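Local coordinates for protein acetyltransferase PA1377 (Pseudomonas aeruginosa, PDB 2VI7) that probably transfers an acetyl group to an amine, as a putative N-acetyltransferase of the GNAT (GCN5-related) family, at residues A[71-79]-A[110-120]; A[122-130]-A[146-155]. All coordinates share one frame; numbering follows the deposited sequence.

Contact 1: A[71-79]-A[110-120]; sequences GSASLEQHP and LLDIADNWMNL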
ATOM      1  N   GLY A  71      -0.247  15.036  19.074  1.00 34.22           N
ATOM      2  CA  GLY A  71       0.232  13.857  18.382  1.00 32.44           C
ATOM      3  C   GLY A  71      -0.866  12.970  17.845  1.00 31.49           C
ATOM      4  O   GLY A  71      -2.014  13.052  18.266  1.00 31.06           O
ATOM      5  N   SER A  72      -0.509  12.103  16.911  1.00 30.97           N
ATOM      6  CA  SER A  72      -1.489  11.216  16.323  1.00 30.60           C
ATOM      7  C   SER A  72      -0.834  10.019  15.652  1.00 30.41           C
ATOM      8  O   SER A  72       0.343  10.066  15.294  1.00 30.85           O
ATOM      9  CB  SER A  72      -2.318  11.988  15.309  1.00 30.36           C
ATOM     10  OG  SER A  72      -3.316  11.160  14.763  1.00 33.84           O
ATOM     11  N   ALA A  73      -1.603   8.945  15.497  1.00 30.38           N
ATOM     12  CA  ALA A  73      -1.129   7.714  14.861  1.00 28.94           C
ATOM     13  C   ALA A  73      -2.342   6.842  14.554  1.00 27.78           C
ATOM     14  O   ALA A  73      -3.353   6.919  15.241  1.00 27.48           O
ATOM     15  CB  ALA A  73      -0.162   6.973  15.785  1.00 27.87           C
ATOM     16  N   SER A  74      -2.241   6.021  13.518  1.00 27.11           N
ATOM     17  CA  SER A  74      -3.350   5.169  13.136  1.00 28.06           C
ATOM     18  C   SER A  74      -2.921   3.750  12.787  1.00 28.07           C
ATOM     19  O   SER A  74      -1.827   3.524  12.266  1.00 28.12           O
ATOM     20  CB  SER A  74      -4.078   5.774  11.939  1.00 29.56           C
ATOM     21  OG  SER A  74      -3.223   5.801  10.807  1.00 33.34           O
ATOM     22  N   LEU A  75      -3.805   2.803  13.089  1.00 27.84           N
ATOM     23  CA  LEU A  75      -3.592   1.386  12.810  1.00 26.55           C
ATOM     24  C   LEU A  75      -4.759   0.929  11.949  1.00 27.19           C
ATOM     25  O   LEU A  75      -5.914   1.164  12.293  1.00 27.33           O
ATOM     26  CB  LEU A  75      -3.576   0.573  14.111  1.00 25.62           C
ATOM     27  CG  LEU A  75      -3.567  -0.960  13.962  1.00 24.89           C
ATOM     28  CD1 LEU A  75      -2.310  -1.409  13.212  1.00 24.01           C
ATOM     29  CD2 LEU A  75      -3.629  -1.613  15.331  1.00 22.30           C
ATOM     30  N   GLU A  76      -4.457   0.296  10.822  1.00 28.38           N
ATOM     31  CA  GLU A  76      -5.496  -0.197   9.929  1.00 29.74           C
ATOM     32  C   GLU A  76      -5.262  -1.635   9.467  1.00 28.99           C
ATOM     33  O   GLU A  76      -4.287  -1.943   8.774  1.00 29.22           O
ATOM     34  CB  GLU A  76      -5.642   0.727   8.711  1.00 32.09           C
ATOM     35  CG  GLU A  76      -6.535   0.148   7.626  1.00 37.60           C
ATOM     36  CD  GLU A  76      -6.778   1.110   6.486  1.00 41.68           C
ATOM     37  OE1 GLU A  76      -5.927   1.994   6.267  1.00 44.02           O
ATOM     38  OE2 GLU A  76      -7.813   0.972   5.796  1.00 44.23           O
ATOM     39  N   GLN A  77      -6.168  -2.517   9.873  1.00 28.57           N
ATOM     40  CA  GLN A  77      -6.095  -3.913   9.487  1.00 28.42           C
ATOM     41  C   GLN A  77      -6.337  -3.934   7.991  1.00 28.58           C
ATOM     42  O   GLN A  77      -7.268  -3.297   7.500  1.00 29.58           O
ATOM     43  CB  GLN A  77      -7.177  -4.719  10.200  1.00 27.98           C
ATOM     44  CG  GLN A  77      -7.243  -6.167   9.766  1.00 29.62           C
ATOM     45  CD  GLN A  77      -8.326  -6.925  10.486  1.00 31.37           C
ATOM     46  OE1 GLN A  77      -9.479  -6.494  10.517  1.00 36.27           O
ATOM     47  NE2 GLN A  77      -7.969  -8.060  11.069  1.00 33.17           N
ATOM     48  N   HIS A  78      -5.502  -4.652   7.253  1.00 27.22           N
ATOM     49  CA  HIS A  78      -5.674  -4.692   5.814  1.00 26.58           C
ATOM     50  C   HIS A  78      -7.043  -5.258   5.435  1.00 27.24           C
ATOM     51  O   HIS A  78      -7.478  -6.273   5.989  1.00 27.28           O
ATOM     52  CB  HIS A  78      -4.559  -5.510   5.169  1.00 26.28           C
ATOM     53  CG  HIS A  78      -4.393  -5.238   3.708  1.00 27.09           C
ATOM     54  ND1 HIS A  78      -5.364  -5.546   2.781  1.00 29.32           N
ATOM     55  CD2 HIS A  78      -3.395  -4.635   3.021  1.00 27.17           C
ATOM     56  CE1 HIS A  78      -4.972  -5.143   1.585  1.00 29.72           C
ATOM     57  NE2 HIS A  78      -3.780  -4.587   1.703  1.00 28.61           N
ATOM     58  N   PRO A  79      -7.744  -4.599   4.486  1.00 27.05           N
ATOM     59  CA  PRO A  79      -9.074  -5.004   4.008  1.00 27.22           C
ATOM     60  C   PRO A  79      -9.164  -6.341   3.262  1.00 27.82           C
ATOM     61  O   PRO A  79     -10.216  -6.988   3.265  1.00 28.01           O
ATOM     62  CB  PRO A  79      -9.497  -3.827   3.127  1.00 25.37           C
ATOM     63  CG  PRO A  79      -8.192  -3.336   2.585  1.00 25.90           C
ATOM     64  CD  PRO A  79      -7.333  -3.342   3.834  1.00 25.82           C
ATOM     65  N   LEU A 110      -1.223   1.478  20.154  1.00 27.93           N
ATOM     66  CA  LEU A 110      -1.734   0.912  18.907  1.00 25.85           C
ATOM     67  C   LEU A 110      -1.340  -0.560  18.834  1.00 25.42           C
ATOM     68  O   LEU A 110      -2.089  -1.387  18.313  1.00 25.56           O
ATOM     69  CB  LEU A 110      -1.151   1.632  17.687  1.00 26.77           C
ATOM     70  CG  LEU A 110      -1.557   3.064  17.343  1.00 26.78           C
ATOM     71  CD1 LEU A 110      -0.863   3.471  16.067  1.00 27.35           C
ATOM     72  CD2 LEU A 110      -3.054   3.157  17.156  1.00 28.16           C
ATOM     73  N   LEU A 111      -0.156  -0.873  19.358  1.00 24.07           N
ATOM     74  CA  LEU A 111       0.361  -2.235  19.357  1.00 24.37           C
ATOM     75  C   LEU A 111      -0.381  -3.114  20.357  1.00 26.53           C
ATOM     76  O   LEU A 111      -0.449  -4.328  20.182  1.00 26.59           O
ATOM     77  CB  LEU A 111       1.857  -2.224  19.665  1.00 22.30           C
ATOM     78  CG  LEU A 111       2.698  -1.541  18.589  1.00 20.28           C
ATOM     79  CD1 LEU A 111       4.170  -1.586  18.954  1.00 19.16           C
ATOM     80  CD2 LEU A 111       2.443  -2.226  17.260  1.00 20.57           C
ATOM     81  N   ASP A 112      -0.922  -2.496  21.407  1.00 28.07           N
ATOM     82  CA  ASP A 112      -1.700  -3.219  22.406  1.00 28.50           C
ATOM     83  C   ASP A 112      -2.987  -3.668  21.710  1.00 29.69           C
ATOM     84  O   ASP A 112      -3.434  -4.806  21.871  1.00 30.59           O
ATOM     85  CB  ASP A 112      -2.056  -2.309  23.587  1.00 31.71           C
ATOM     86  CG  ASP A 112      -3.004  -2.990  24.591  1.00 35.68           C
ATOM     87  OD1 ASP A 112      -4.014  -2.367  25.003  1.00 37.27           O
ATOM     88  OD2 ASP A 112      -2.738  -4.152  24.966  1.00 37.05           O
ATOM     89  N   ILE A 113      -3.574  -2.762  20.932  1.00 28.39           N
ATOM     90  CA  ILE A 113      -4.794  -3.051  20.193  1.00 28.37           C
ATOM     91  C   ILE A 113      -4.530  -4.120  19.134  1.00 28.02           C
ATOM     92  O   ILE A 113      -5.331  -5.039  18.947  1.00 28.98           O
ATOM     93  CB  ILE A 113      -5.328  -1.790  19.476  1.00 28.45           C
ATOM     94  CG1 ILE A 113      -5.715  -0.719  20.496  1.00 28.77           C
ATOM     95  CG2 ILE A 113      -6.507  -2.163  18.591  1.00 28.13           C
ATOM     96  CD1 ILE A 113      -6.835  -1.124  21.434  1.00 31.36           C
ATOM     97  N   ALA A 114      -3.400  -3.984  18.444  1.00 26.93           N
ATOM     98  CA  ALA A 114      -3.010  -4.908  17.394  1.00 25.17           C
ATOM     99  C   ALA A 114      -2.762  -6.302  17.944  1.00 25.75           C
ATOM    100  O   ALA A 114      -3.223  -7.291  17.375  1.00 26.51           O
ATOM    101  CB  ALA A 114      -1.753  -4.391  16.688  1.00 23.70           C
ATOM    102  N   ASP A 115      -2.051  -6.377  19.065  1.00 25.99           N
ATOM    103  CA  ASP A 115      -1.722  -7.662  19.671  1.00 25.86           C
ATOM    104  C   ASP A 115      -2.847  -8.320  20.444  1.00 25.62           C
ATOM    105  O   ASP A 115      -3.224  -9.452  20.170  1.00 26.46           O
ATOM    106  CB  ASP A 115      -0.545  -7.547  20.650  1.00 27.42           C
ATOM    107  CG  ASP A 115       0.720  -7.034  20.015  1.00 28.16           C
ATOM    108  OD1 ASP A 115       0.800  -6.987  18.773  1.00 32.08           O
ATOM    109  OD2 ASP A 115       1.647  -6.686  20.778  1.00 28.33           O
ATOM    110  N   ASN A 116      -3.377  -7.598  21.420  1.00 26.18           N
ATOM    111  CA  ASN A 116      -4.383  -8.151  22.309  1.00 25.81           C
ATOM    112  C   ASN A 116      -5.838  -8.101  21.927  1.00 25.33           C
ATOM    113  O   ASN A 116      -6.642  -8.830  22.494  1.00 26.22           O
ATOM    114  CB  ASN A 116      -4.180  -7.545  23.693  1.00 25.37           C
ATOM    115  CG  ASN A 116      -2.770  -7.752  24.193  1.00 26.26           C
ATOM    116  OD1 ASN A 116      -2.269  -8.879  24.203  1.00 26.64           O
ATOM    117  ND2 ASN A 116      -2.115  -6.671  24.598  1.00 25.94           N
ATOM    118  N   TRP A 117      -6.189  -7.268  20.964  1.00 25.00           N
ATOM    119  CA  TRP A 117      -7.575  -7.197  20.574  1.00 24.87           C
ATOM    120  C   TRP A 117      -7.786  -7.629  19.135  1.00 25.57           C
ATOM    121  O   TRP A 117      -8.708  -8.386  18.846  1.00 26.65           O
ATOM    122  CB  TRP A 117      -8.098  -5.790  20.829  1.00 25.34           C
ATOM    123  CG  TRP A 117      -7.905  -5.400  22.258  1.00 25.60           C
ATOM    124  CD1 TRP A 117      -6.753  -4.949  22.839  1.00 26.43           C
ATOM    125  CD2 TRP A 117      -8.873  -5.494  23.310  1.00 26.34           C
ATOM    126  NE1 TRP A 117      -6.944  -4.755  24.187  1.00 25.04           N
ATOM    127  CE2 TRP A 117      -8.236  -5.081  24.503  1.00 25.46           C
ATOM    128  CE3 TRP A 117     -10.220  -5.885  23.360  1.00 27.24           C
ATOM    129  CZ2 TRP A 117      -8.900  -5.048  25.737  1.00 26.45           C
ATOM    130  CZ3 TRP A 117     -10.883  -5.850  24.588  1.00 27.61           C
ATOM    131  CH2 TRP A 117     -10.217  -5.434  25.760  1.00 26.49           C
ATOM    132  N   MET A 118      -6.931  -7.176  18.231  1.00 25.52           N
ATOM    133  CA  MET A 118      -7.087  -7.558  16.837  1.00 26.58           C
ATOM    134  C   MET A 118      -6.379  -8.871  16.564  1.00 25.62           C
ATOM    135  O   MET A 118      -6.714  -9.575  15.612  1.00 26.48           O
ATOM    136  CB  MET A 118      -6.522  -6.484  15.906  1.00 28.61           C
ATOM    137  CG  MET A 118      -7.314  -5.189  15.824  1.00 29.14           C
ATOM    138  SD  MET A 118      -6.557  -4.128  14.590  1.00 31.63           S
ATOM    139  CE  MET A 118      -7.588  -2.687  14.650  1.00 30.80           C
ATOM    140  N   ASN A 119      -5.397  -9.186  17.404  1.00 25.18           N
ATOM    141  CA  ASN A 119      -4.605 -10.409  17.276  1.00 25.84           C
ATOM    142  C   ASN A 119      -3.922 -10.445  15.901  1.00 25.45           C
ATOM    143  O   ASN A 119      -3.942 -11.462  15.208  1.00 24.60           O
ATOM    144  CB  ASN A 119      -5.512 -11.637  17.489  1.00 27.88           C
ATOM    145  CG  ASN A 119      -4.731 -12.933  17.728  1.00 29.21           C
ATOM    146  OD1 ASN A 119      -3.732 -12.952  18.448  1.00 29.37           O
ATOM    147  ND2 ASN A 119      -5.210 -14.026  17.140  1.00 29.51           N
ATOM    148  N   LEU A 120      -3.321  -9.320  15.512  1.00 25.50           N
ATOM    149  CA  LEU A 120      -2.624  -9.225  14.232  1.00 24.41           C
ATOM    150  C   LEU A 120      -1.273  -9.912  14.346  1.00 25.04           C
ATOM    151  O   LEU A 120      -0.628  -9.859  15.395  1.00 25.47           O
ATOM    152  CB  LEU A 120      -2.416  -7.763  13.827  1.00 22.08           C
ATOM    153  CG  LEU A 120      -3.659  -6.947  13.489  1.00 21.72           C
ATOM    154  CD1 LEU A 120      -3.245  -5.527  13.143  1.00 19.91           C
ATOM    155  CD2 LEU A 120      -4.410  -7.610  12.335  1.00 19.98           C
TER

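Contact 2: A[122-130]-A[146-155]; sequences RVELTVYTD and EGEMRDYAVR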
ATOM      1  N   ARG A 122       1.163  -9.323  11.937  1.00 24.22           N
ATOM      2  CA  ARG A 122       2.139  -8.450  11.308  1.00 22.68           C
ATOM      3  C   ARG A 122       1.690  -6.998  11.286  1.00 23.27           C
ATOM      4  O   ARG A 122       0.553  -6.701  10.930  1.00 23.99           O
ATOM      5  CB  ARG A 122       2.354  -8.950   9.878  1.00 22.14           C
ATOM      6  CG  ARG A 122       3.302  -8.163   9.015  1.00 22.14           C
ATOM      7  CD  ARG A 122       3.255  -8.692   7.593  1.00 21.61           C
ATOM      8  NE  ARG A 122       3.930  -7.775   6.680  1.00 25.38           N
ATOM      9  CZ  ARG A 122       5.247  -7.712   6.525  1.00 25.96           C
ATOM     10  NH1 ARG A 122       6.033  -8.527   7.209  1.00 27.90           N
ATOM     11  NH2 ARG A 122       5.785  -6.802   5.726  1.00 26.66           N
ATOM     12  N   VAL A 123       2.581  -6.094  11.676  1.00 22.60           N
ATOM     13  CA  VAL A 123       2.276  -4.668  11.644  1.00 22.38           C
ATOM     14  C   VAL A 123       3.375  -4.046  10.792  1.00 22.11           C
ATOM     15  O   VAL A 123       4.558  -4.313  11.005  1.00 22.01           O
ATOM     16  CB  VAL A 123       2.267  -4.042  13.047  1.00 22.31           C
ATOM     17  CG1 VAL A 123       1.876  -2.575  12.955  1.00 21.40           C
ATOM     18  CG2 VAL A 123       1.291  -4.774  13.931  1.00 21.61           C
ATOM     19  N   GLU A 124       2.968  -3.227   9.827  1.00 22.02           N
ATOM     20  CA  GLU A 124       3.885  -2.607   8.881  1.00 21.49           C
ATOM     21  C   GLU A 124       3.952  -1.086   8.953  1.00 22.24           C
ATOM     22  O   GLU A 124       2.982  -0.418   9.298  1.00 21.42           O
ATOM     23  CB  GLU A 124       3.474  -3.025   7.471  1.00 22.48           C
ATOM     24  CG  GLU A 124       2.995  -4.467   7.401  1.00 25.02           C
ATOM     25  CD  GLU A 124       2.184  -4.765   6.158  1.00 25.87           C
ATOM     26  OE1 GLU A 124       1.412  -3.881   5.733  1.00 25.96           O
ATOM     27  OE2 GLU A 124       2.299  -5.887   5.615  1.00 27.10           O
ATOM     28  N   LEU A 125       5.116  -0.543   8.615  1.00 23.03           N
ATOM     29  CA  LEU A 125       5.319   0.901   8.619  1.00 23.58           C
ATOM     30  C   LEU A 125       6.476   1.265   7.706  1.00 23.53           C
ATOM     31  O   LEU A 125       7.224   0.401   7.265  1.00 23.98           O
ATOM     32  CB  LEU A 125       5.613   1.402  10.042  1.00 24.40           C
ATOM     33  CG  LEU A 125       6.960   1.080  10.715  1.00 24.42           C
ATOM     34  CD1 LEU A 125       8.091   1.844  10.054  1.00 23.42           C
ATOM     35  CD2 LEU A 125       6.880   1.469  12.180  1.00 22.82           C
ATOM     36  N   THR A 126       6.604   2.551   7.404  1.00 23.54           N
ATOM     37  CA  THR A 126       7.707   3.034   6.581  1.00 22.71           C
ATOM     38  C   THR A 126       8.181   4.249   7.350  1.00 20.82           C
ATOM     39  O   THR A 126       7.394   4.903   8.017  1.00 20.05           O
ATOM     40  CB  THR A 126       7.264   3.463   5.148  1.00 23.18           C
ATOM     41  OG1 THR A 126       6.245   4.464   5.238  1.00 26.12           O
ATOM     42  CG2 THR A 126       6.760   2.270   4.348  1.00 21.24           C
ATOM     43  N   VAL A 127       9.471   4.526   7.280  1.00 20.16           N
ATOM     44  CA  VAL A 127      10.043   5.665   7.984  1.00 19.99           C
ATOM     45  C   VAL A 127      11.220   6.179   7.154  1.00 20.46           C
ATOM     46  O   VAL A 127      11.952   5.403   6.536  1.00 21.78           O
ATOM     47  CB  VAL A 127      10.496   5.252   9.443  1.00 19.77           C
ATOM     48  CG1 VAL A 127      11.359   4.028   9.408  1.00 19.13           C
ATOM     49  CG2 VAL A 127      11.306   6.329  10.080  1.00 19.62           C
ATOM     50  N   TYR A 128      11.390   7.493   7.108  1.00 20.67           N
ATOM     51  CA  TYR A 128      12.489   8.074   6.343  1.00 20.81           C
ATOM     52  C   TYR A 128      13.827   7.588   6.876  1.00 20.85           C
ATOM     53  O   TYR A 128      14.052   7.613   8.077  1.00 22.28           O
ATOM     54  CB  TYR A 128      12.384   9.588   6.409  1.00 20.84           C
ATOM     55  CG  TYR A 128      11.168  10.087   5.658  1.00 22.40           C
ATOM     56  CD1 TYR A 128      10.239  10.933   6.259  1.00 21.22           C
ATOM     57  CD2 TYR A 128      10.933   9.691   4.336  1.00 22.30           C
ATOM     58  CE1 TYR A 128       9.103  11.375   5.562  1.00 20.52           C
ATOM     59  CE2 TYR A 128       9.800  10.122   3.635  1.00 22.61           C
ATOM     60  CZ  TYR A 128       8.891  10.965   4.254  1.00 21.67           C
ATOM     61  OH  TYR A 128       7.771  11.398   3.575  1.00 25.07           O
ATOM     62  N   THR A 129      14.712   7.150   5.981  1.00 21.79           N
ATOM     63  CA  THR A 129      16.017   6.609   6.378  1.00 23.01           C
ATOM     64  C   THR A 129      16.897   7.468   7.281  1.00 25.89           C
ATOM     65  O   THR A 129      17.761   6.938   7.988  1.00 28.25           O
ATOM     66  CB  THR A 129      16.879   6.217   5.157  1.00 19.77           C
ATOM     67  OG1 THR A 129      17.128   7.374   4.354  1.00 23.82           O
ATOM     68  CG2 THR A 129      16.190   5.162   4.337  1.00 17.43           C
ATOM     69  N   ASP A 130      16.686   8.779   7.281  1.00 28.67           N
ATOM     70  CA  ASP A 130      17.505   9.664   8.109  1.00 29.12           C
ATOM     71  C   ASP A 130      16.807  10.149   9.381  1.00 29.72           C
ATOM     72  O   ASP A 130      17.327  11.021  10.082  1.00 31.70           O
ATOM     73  CB  ASP A 130      17.974  10.863   7.275  1.00 31.25           C
ATOM     74  CG  ASP A 130      16.832  11.785   6.862  1.00 34.95           C
ATOM     75  OD1 ASP A 130      15.653  11.416   7.060  1.00 35.11           O
ATOM     76  OD2 ASP A 130      17.118  12.885   6.330  1.00 36.58           O
ATOM     77  N   GLU A 146      12.882  -4.282   6.839  1.00 24.51           N
ATOM     78  CA  GLU A 146      12.673  -5.327   5.853  1.00 24.22           C
ATOM     79  C   GLU A 146      13.149  -4.895   4.480  1.00 24.31           C
ATOM     80  O   GLU A 146      13.364  -5.723   3.601  1.00 26.29           O
ATOM     81  CB  GLU A 146      11.197  -5.705   5.790  1.00 24.55           C
ATOM     82  CG  GLU A 146      10.759  -6.627   6.909  1.00 26.84           C
ATOM     83  CD  GLU A 146       9.370  -7.186   6.688  1.00 29.28           C
ATOM     84  OE1 GLU A 146       9.068  -8.263   7.249  1.00 28.85           O
ATOM     85  OE2 GLU A 146       8.582  -6.545   5.961  1.00 29.61           O
ATOM     86  N   GLY A 147      13.318  -3.595   4.291  1.00 24.60           N
ATOM     87  CA  GLY A 147      13.770  -3.115   3.005  1.00 24.46           C
ATOM     88  C   GLY A 147      13.984  -1.625   2.999  1.00 25.46           C
ATOM     89  O   GLY A 147      13.566  -0.932   3.920  1.00 25.16           O
ATOM     90  N   GLU A 148      14.652  -1.144   1.956  1.00 27.29           N
ATOM     91  CA  GLU A 148      14.940   0.273   1.775  1.00 28.65           C
ATOM     92  C   GLU A 148      14.396   0.664   0.405  1.00 28.21           C
ATOM     93  O   GLU A 148      14.816   0.120  -0.621  1.00 27.39           O
ATOM     94  CB  GLU A 148      16.446   0.518   1.842  1.00 30.18           C
ATOM     95  CG  GLU A 148      16.829   1.980   1.708  1.00 36.41           C
ATOM     96  CD  GLU A 148      18.267   2.250   2.114  1.00 40.21           C
ATOM     97  OE1 GLU A 148      18.670   3.435   2.120  1.00 42.77           O
ATOM     98  OE2 GLU A 148      18.986   1.277   2.430  1.00 42.39           O
ATOM     99  N   MET A 149      13.461   1.608   0.404  1.00 27.42           N
ATOM    100  CA  MET A 149      12.815   2.052  -0.822  1.00 27.92           C
ATOM    101  C   MET A 149      13.281   3.430  -1.291  1.00 27.55           C
ATOM    102  O   MET A 149      13.025   4.443  -0.646  1.00 28.13           O
ATOM    103  CB  MET A 149      11.310   2.013  -0.597  1.00 29.41           C
ATOM    104  CG  MET A 149      10.924   0.796   0.229  1.00 32.16           C
ATOM    105  SD  MET A 149       9.242   0.262   0.011  1.00 40.46           S
ATOM    106  CE  MET A 149       8.469   1.032   1.402  1.00 38.03           C
ATOM    107  N   ARG A 150      13.960   3.440  -2.435  1.00 26.75           N
ATOM    108  CA  ARG A 150      14.540   4.638  -3.031  1.00 27.57           C
ATOM    109  C   ARG A 150      13.574   5.602  -3.700  1.00 26.68           C
ATOM    110  O   ARG A 150      12.747   5.197  -4.505  1.00 26.57           O
ATOM    111  CB  ARG A 150      15.590   4.214  -4.049  1.00 29.71           C
ATOM    112  CG  ARG A 150      16.604   3.219  -3.507  1.00 34.13           C
ATOM    113  CD  ARG A 150      17.707   3.898  -2.687  1.00 38.93           C
ATOM    114  NE  ARG A 150      18.395   2.969  -1.786  1.00 40.87           N
ATOM    115  N   ASP A 151      13.710   6.887  -3.383  1.00 26.43           N
ATOM    116  CA  ASP A 151      12.850   7.918  -3.950  1.00 25.25           C
ATOM    117  C   ASP A 151      11.396   7.539  -3.721  1.00 25.35           C
ATOM    118  O   ASP A 151      10.556   7.628  -4.612  1.00 25.97           O
ATOM    119  CB  ASP A 151      13.119   8.062  -5.445  1.00 26.26           C
ATOM    120  CG  ASP A 151      14.539   8.506  -5.742  1.00 29.12           C
ATOM    121  OD1 ASP A 151      15.280   8.860  -4.791  1.00 30.17           O
ATOM    122  OD2 ASP A 151      14.911   8.510  -6.936  1.00 31.37           O
ATOM    123  N   TYR A 152      11.115   7.118  -2.500  1.00 24.25           N
ATOM    124  CA  TYR A 152       9.786   6.707  -2.106  1.00 22.42           C
ATOM    125  C   TYR A 152       8.779   7.859  -2.062  1.00 22.57           C
ATOM    126  O   TYR A 152       7.639   7.718  -2.505  1.00 22.47           O
ATOM    127  CB  TYR A 152       9.869   6.062  -0.734  1.00 22.10           C
ATOM    128  CG  TYR A 152       8.575   5.464  -0.256  1.00 20.97           C
ATOM    129  CD1 TYR A 152       8.116   4.249  -0.768  1.00 20.11           C
ATOM    130  CD2 TYR A 152       7.820   6.093   0.732  1.00 20.70           C
ATOM    131  CE1 TYR A 152       6.937   3.669  -0.298  1.00 20.99           C
ATOM    132  CE2 TYR A 152       6.640   5.524   1.207  1.00 21.58           C
ATOM    133  CZ  TYR A 152       6.205   4.314   0.693  1.00 22.02           C
ATOM    134  OH  TYR A 152       5.049   3.745   1.182  1.00 27.01           O
ATOM    135  N   ALA A 153       9.198   8.996  -1.515  1.00 22.64           N
ATOM    136  CA  ALA A 153       8.317  10.147  -1.389  1.00 23.13           C
ATOM    137  C   ALA A 153       9.059  11.460  -1.527  1.00 23.44           C
ATOM    138  O   ALA A 153      10.285  11.496  -1.571  1.00 24.17           O
ATOM    139  CB  ALA A 153       7.595  10.110  -0.033  1.00 22.19           C
ATOM    140  N   VAL A 154       8.287  12.538  -1.605  1.00 23.99           N
ATOM    141  CA  VAL A 154       8.822  13.886  -1.710  1.00 22.64           C
ATOM    142  C   VAL A 154       8.866  14.472  -0.300  1.00 23.81           C
ATOM    143  O   VAL A 154       7.945  14.280   0.502  1.00 24.27           O
ATOM    144  CB  VAL A 154       7.912  14.802  -2.597  1.00 20.75           C
ATOM    145  CG1 VAL A 154       8.463  16.226  -2.639  1.00 20.20           C
ATOM    146  CG2 VAL A 154       7.815  14.251  -3.992  1.00 21.46           C
ATOM    147  N   ARG A 155       9.964  15.147   0.007  1.00 24.48           N
ATOM    148  CA  ARG A 155      10.143  15.826   1.285  1.00 25.70           C
ATOM    149  C   ARG A 155      11.171  16.937   1.021  1.00 26.90           C
ATOM    150  O   ARG A 155      12.238  16.691   0.452  1.00 26.78           O
ATOM    151  CB  ARG A 155      10.645  14.864   2.375  1.00 24.77           C
ATOM    152  CG  ARG A 155      10.603  15.469   3.789  1.00 23.82           C
ATOM    153  CD  ARG A 155      11.436  14.687   4.813  1.00 24.53           C
ATOM    154  NE  ARG A 155      12.843  14.585   4.421  1.00 26.35           N
ATOM    155  CZ  ARG A 155      13.765  13.893   5.088  1.00 26.04           C
ATOM    156  NH1 ARG A 155      15.014  13.858   4.644  1.00 24.16           N
ATOM    157  NH2 ARG A 155      13.447  13.240   6.197  1.00 25.03           N
TER

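Contact 1: A[71-79]-A[110-120]
Leu-75 is the knob around which this strand-on-helix packing is built, and its CD2 methyl enters a hollow lined by Leu-110, Ala-114 and Met-118. The floor is close: CD2 of Leu-75 lies 3.4 Å from the carbonyl O of Leu-110 and 3.6 Å from CB of Ala-114, a small residue that lets the methyl settle against the helix. Met-118 forms a wall, its extended chain bringing SD to 3.9 Å from the same CD2 atom. Setting CG of Leu-75 anti to the backbone N (chi1 171°) aims the fork so that CD2 meets Ala-114 and Met-118 while CD1 faces CD1 of Leu-120.

Leu-110 answers in the reverse sense. Its two methyls sit on the helix-facing side of the strand, over the backbone at Ser-74: CD1 presses on CB of Ala-73 at 3.6 Å, while CD2 rests 4.0 Å from CB of Leu-75. Farther along, the extended chain of Gln-77 passes obliquely over Leu-120, with NE2 3.8 Å from CD2; that amide nitrogen is hydrogen-bonded to the carbonyl of Ser-84.

Strand 71-77 and helix 110-117 run nearly parallel, their axes 21° apart and 9.2 Å at closest approach, as a helix lies on the sheet of a GNAT fold. Because the touching surfaces are largely apolar, with the Gln-77 amide and the Leu-110 carbonyl O as polar exceptions, the joint probably depends on shape and exclusion of water rather than on directional bonds.

Contact 2: A[122-130]-A[146-155]
Arg-155 and Asp-130 meet end-on at one edge of this contact. From CB of the arginine, CG leaves anti to the backbone N (chi1 -169°), and the extended run from CB to CD puts CD over one face of the Tyr-128 ring, toward its rim, 4.1 Å from CE1. A bend at chi3 (58°) then turns NE and the guanidinium toward Asp-130. CZ is 5.0 Å from the Tyr-128 ring centroid, so any cation-pi attraction is at most weak. At the tip, NH1 bonds Asp-130 OD2 at 2.9 Å and NH2 bonds OD1 at 3.0 Å, on its syn lone pair; NH2 also bonds Gln-33.

A second fork closes the far end: Arg-122 NH2 reaches OE2 of Glu-146 at 2.8 Å and NH1 takes OE1, while NE donates to the anti lone pair of Glu-124 OE2. Between the forks, Thr-126 CG2 touches Met-149 CE at 3.6 Å.

Strand 158-168 lies between the two segments in the sheet, so these side chains bridge across it. Each guanidinium is fixed in rotation by a bidentate salt bridge; Arg-122 probably offsets repulsion between its glutamates, helped at Glu-124 by Arg-83 and at Glu-146 by Arg-150 N of the second subunit.

In the fold
After strand 8-12, three helices and strand 58-65, the chain lays down strand 68-77, then strand 86-95 beside it, before helix 102-117 returns over the sheet and contact 1 closes that excursion. Strand 122-128 follows at once, pairing parallel with strand 86-95, which makes helix 102-117 the connection of a beta-alpha-beta crossover. Helix 132-140 then leads to strand 144-152, which with strand 154-155 past a corner completes contact 2. The two closures therefore come in series, neither nested nor crossed, with centres about 19 Å apart. They meet where Ala-114 packs on Val-123. Contact 1 fastens helix to sheet, whereas contact 2 joins strand 122-128 to the strand region bordering the second subunit.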